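Local coordinates for guanylate kinase (Stenotrophomonas maltophilia, PDB 7S5E), which catalyses the ATP-dependent phosphorylation of GMP to GDP, and so probably serves the recycling of GMP and, indirectly, of cGMP, at residues S37-T42 with D193-I198. Residues are numbered along the deposited sequence; the frame is centred on the assembly and turned at random.
Sequences SIVNAT and DELCAI. With ADP (adenosine-5'-diphosphate), chain J.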
ATOM      1  N   SER A  37      15.684 -11.825   6.126  1.00 44.44           N
ATOM      2  CA  SER A  37      16.146 -10.808   7.066  1.00 44.05           C
ATOM      3  C   SER A  37      15.214  -9.599   7.102  1.00 43.63           C
ATOM      4  O   SER A  37      14.936  -9.061   8.179  1.00 43.24           O
ATOM      5  CB  SER A  37      17.575 -10.390   6.711  1.00 44.66           C
ATOM      6  OG  SER A  37      17.744 -10.249   5.310  1.00 46.65           O
ATOM      7  N   ILE A  38      14.685  -9.180   5.949  1.00 43.52           N
ATOM      8  CA  ILE A  38      13.775  -8.037   5.931  1.00 42.86           C
ATOM      9  C   ILE A  38      12.490  -8.372   6.680  1.00 43.20           C
ATOM     10  O   ILE A  38      11.982  -7.566   7.474  1.00 42.99           O
ATOM     11  CB  ILE A  38      13.475  -7.611   4.484  1.00 41.33           C
ATOM     12  CG1 ILE A  38      14.740  -7.136   3.775  1.00 41.61           C
ATOM     13  CG2 ILE A  38      12.444  -6.498   4.476  1.00 39.76           C
ATOM     14  CD1 ILE A  38      14.563  -7.026   2.283  1.00 39.90           C
ATOM     15  N   VAL A  39      11.949  -9.566   6.441  1.00 40.65           N
ATOM     16  CA  VAL A  39      10.708  -9.978   7.090  1.00 42.24           C
ATOM     17  C   VAL A  39      10.897 -10.068   8.601  1.00 44.91           C
ATOM     18  O   VAL A  39      10.023  -9.658   9.376  1.00 46.03           O
ATOM     19  CB  VAL A  39      10.225 -11.311   6.483  1.00 43.75           C
ATOM     20  CG1 VAL A  39       9.167 -11.987   7.368  1.00 42.86           C
ATOM     21  CG2 VAL A  39       9.713 -11.096   5.046  1.00 40.32           C
ATOM     22  N   ASN A  40      12.033 -10.617   9.049  1.00 43.69           N
ATOM     23  CA  ASN A  40      12.263 -10.746  10.486  1.00 44.28           C
ATOM     24  C   ASN A  40      12.336  -9.383  11.160  1.00 44.23           C
ATOM     25  O   ASN A  40      11.822  -9.208  12.271  1.00 44.32           O
ATOM     26  CB  ASN A  40      13.543 -11.540  10.757  1.00 44.01           C
ATOM     27  CG  ASN A  40      13.388 -13.026  10.478  1.00 46.95           C
ATOM     28  OD1 ASN A  40      12.282 -13.568  10.497  1.00 47.79           O
ATOM     29  ND2 ASN A  40      14.507 -13.700  10.247  1.00 48.16           N
ATOM     30  N   ALA A  41      12.974  -8.404  10.507  1.00 46.57           N
ATOM     31  CA  ALA A  41      13.028  -7.064  11.081  1.00 45.50           C
ATOM     32  C   ALA A  41      11.657  -6.417  11.063  1.00 47.35           C
ATOM     33  O   ALA A  41      11.273  -5.734  12.020  1.00 49.03           O
ATOM     34  CB  ALA A  41      14.027  -6.195  10.322  1.00 42.14           C
ATOM     35  N   THR A  42      10.887  -6.666  10.001  1.00 44.01           N
ATOM     36  CA  THR A  42       9.562  -6.070   9.882  1.00 45.35           C
ATOM     37  C   THR A  42       8.610  -6.628  10.935  1.00 46.48           C
ATOM     38  O   THR A  42       7.951  -5.866  11.654  1.00 47.13           O
ATOM     39  CB  THR A  42       9.010  -6.306   8.466  1.00 41.45           C
ATOM     40  OG1 THR A  42       9.873  -5.691   7.500  1.00 41.13           O
ATOM     41  CG2 THR A  42       7.616  -5.726   8.319  1.00 41.28           C
ATOM     42  N   ASP A 193      11.581  -0.437   6.171  1.00 40.46           N
ATOM     43  CA  ASP A 193      10.601   0.642   6.239  1.00 39.22           C
ATOM     44  C   ASP A 193       9.524   0.464   5.181  1.00 38.10           C
ATOM     45  O   ASP A 193       8.330   0.645   5.454  1.00 37.76           O
ATOM     46  CB  ASP A 193      11.290   1.987   6.063  1.00 39.91           C
ATOM     47  CG  ASP A 193      12.124   2.361   7.257  1.00 44.80           C
ATOM     48  OD1 ASP A 193      11.882   1.807   8.350  1.00 46.40           O
ATOM     49  OD2 ASP A 193      13.025   3.210   7.104  1.00 46.20           O
ATOM     50  N   GLU A 194       9.929   0.100   3.964  1.00 36.64           N
ATOM     51  CA  GLU A 194       8.971   0.001   2.873  1.00 35.14           C
ATOM     52  C   GLU A 194       8.004  -1.155   3.086  1.00 35.42           C
ATOM     53  O   GLU A 194       6.815  -1.042   2.764  1.00 34.34           O
ATOM     54  CB  GLU A 194       9.715  -0.127   1.545  1.00 37.03           C
ATOM     55  CG  GLU A 194      10.387   1.175   1.119  1.00 38.40           C
ATOM     56  CD  GLU A 194      11.173   1.055  -0.179  1.00 39.65           C
ATOM     57  OE1 GLU A 194      11.415  -0.075  -0.639  1.00 37.52           O
ATOM     58  OE2 GLU A 194      11.561   2.102  -0.738  1.00 44.30           O
ATOM     59  N   LEU A 195       8.489  -2.284   3.611  1.00 39.02           N
ATOM     60  CA  LEU A 195       7.582  -3.384   3.928  1.00 38.47           C
ATOM     61  C   LEU A 195       6.676  -3.009   5.101  1.00 35.90           C
ATOM     62  O   LEU A 195       5.486  -3.348   5.116  1.00 35.43           O
ATOM     63  CB  LEU A 195       8.374  -4.666   4.207  1.00 36.04           C
ATOM     64  CG  LEU A 195       7.494  -5.908   4.340  1.00 36.09           C
ATOM     65  CD1 LEU A 195       6.692  -6.149   3.072  1.00 34.48           C
ATOM     66  CD2 LEU A 195       8.306  -7.139   4.697  1.00 38.74           C
ATOM     67  N   CYS A 196       7.214  -2.300   6.088  1.00 35.25           N
ATOM     68  CA  CYS A 196       6.361  -1.785   7.153  1.00 37.18           C
ATOM     69  C   CYS A 196       5.285  -0.866   6.596  1.00 38.25           C
ATOM     70  O   CYS A 196       4.144  -0.871   7.077  1.00 37.23           O
ATOM     71  CB  CYS A 196       7.187  -1.021   8.184  1.00 38.81           C
ATOM     72  SG  CYS A 196       8.232  -2.019   9.201  1.00 44.04           S
ATOM     73  N   ALA A 197       5.635  -0.046   5.599  1.00 38.29           N
ATOM     74  CA  ALA A 197       4.645   0.841   5.007  1.00 38.44           C
ATOM     75  C   ALA A 197       3.516   0.049   4.358  1.00 38.29           C
ATOM     76  O   ALA A 197       2.336   0.372   4.545  1.00 37.64           O
ATOM     77  CB  ALA A 197       5.317   1.762   3.989  1.00 38.73           C
ATOM     78  N   ILE A 198       3.854  -1.036   3.653  1.00 36.64           N
ATOM     79  CA  ILE A 198       2.833  -1.838   2.986  1.00 35.16           C
ATOM     80  C   ILE A 198       1.912  -2.488   4.012  1.00 36.65           C
ATOM     81  O   ILE A 198       0.688  -2.534   3.838  1.00 37.21           O
ATOM     82  CB  ILE A 198       3.494  -2.897   2.083  1.00 35.50           C
ATOM     83  CG1 ILE A 198       4.276  -2.239   0.949  1.00 36.96           C
ATOM     84  CG2 ILE A 198       2.452  -3.864   1.513  1.00 32.95           C
ATOM     85  CD1 ILE A 198       5.104  -3.240   0.152  1.00 34.62           C
TER
HETATM   86  PB  ADP J 302      17.068 -14.762   1.494  1.00 55.52           P
HETATM   87  O1B ADP J 302      16.407 -13.983   0.331  1.00 53.09           O
HETATM   88  O2B ADP J 302      16.090 -15.091   2.633  1.00 49.88           O
HETATM   89  O3B ADP J 302      17.765 -16.073   1.055  1.00 61.39           O
HETATM   90  PA  ADP J 302      18.532 -13.574   3.689  1.00 54.14           P
HETATM   91  O1A ADP J 302      17.616 -12.544   4.245  1.00 49.19           O
HETATM   92  O2A ADP J 302      18.458 -14.886   4.471  1.00 55.92           O
HETATM   93  O3A ADP J 302      18.210 -13.879   2.160  1.00 53.43           O
HETATM   94  O5' ADP J 302      20.023 -13.122   3.547  1.00 54.81           O
HETATM   95  C5' ADP J 302      20.612 -12.841   2.263  1.00 55.60           C
HETATM   96  C4' ADP J 302      22.009 -12.354   2.536  1.00 57.11           C
HETATM   97  O4' ADP J 302      22.159 -11.004   2.039  1.00 55.39           O
HETATM   98  C3' ADP J 302      22.351 -12.281   4.018  1.00 57.92           C
HETATM   99  O3' ADP J 302      23.747 -12.493   4.193  1.00 62.73           O
HETATM  100  C2' ADP J 302      21.890 -10.868   4.382  1.00 55.74           C
HETATM  101  O2' ADP J 302      22.519 -10.370   5.557  1.00 57.38           O
HETATM  102  C1' ADP J 302      22.307 -10.102   3.124  1.00 55.69           C
HETATM  103  N9  ADP J 302      21.520  -8.904   2.839  1.00 52.53           N
HETATM  104  C8  ADP J 302      20.161  -8.761   2.938  1.00 50.72           C
HETATM  105  N7  ADP J 302      19.719  -7.592   2.543  1.00 50.99           N
HETATM  106  C5  ADP J 302      20.867  -6.915   2.160  1.00 50.70           C
HETATM  107  C6  ADP J 302      21.082  -5.629   1.630  1.00 50.82           C
HETATM  108  N6  ADP J 302      20.104  -4.752   1.380  1.00 50.48           N
HETATM  109  N1  ADP J 302      22.354  -5.265   1.356  1.00 51.03           N
HETATM  110  C2  ADP J 302      23.338  -6.136   1.601  1.00 49.80           C
HETATM  111  N3  ADP J 302      23.257  -7.375   2.093  1.00 50.63           N
HETATM  112  C4  ADP J 302      21.988  -7.711   2.348  1.00 51.24           C
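L195 meets I38, V39 and T42 through its CD2 methyl, joining helix 35-45, which follows the P-loop of this P-loop NTPase fold, to helix 188-203. The closest of these approaches is L195 CD2 to T42 OG1, 3.5 Å, while I38 CG2 and V39 CG2 each lie 4.2 Å from the same CD2, both apolar contacts. CB of L195 already points toward helix 35-45, and with CG anti to the backbone N (chi1 -171°) CD2 reaches T42, whose side chain it meets at about a right angle. Beside it, T42 CG2 touches C196 SG at 3.9 Å. The local axes approach to 9.4 Å with a crossing angle of -59°, and 202 Å² is buried, mostly on L195 and T42. V137 of strand 135-140 and I183 of strand 181-184 also touch L195, and I38 reaches I139. Five residues before T42, S37 binds the ADP alpha-phosphate: its backbone N donates to ADP O1A at 2.8 Å, and its OG is hydrogen-bonded to the same oxygen. The T42 hydroxyl is turned back into its own helix, where OG1 donates to I38 O at 2.8 Å from 41° above the carbonyl plane, sharing that oxygen with T42 N.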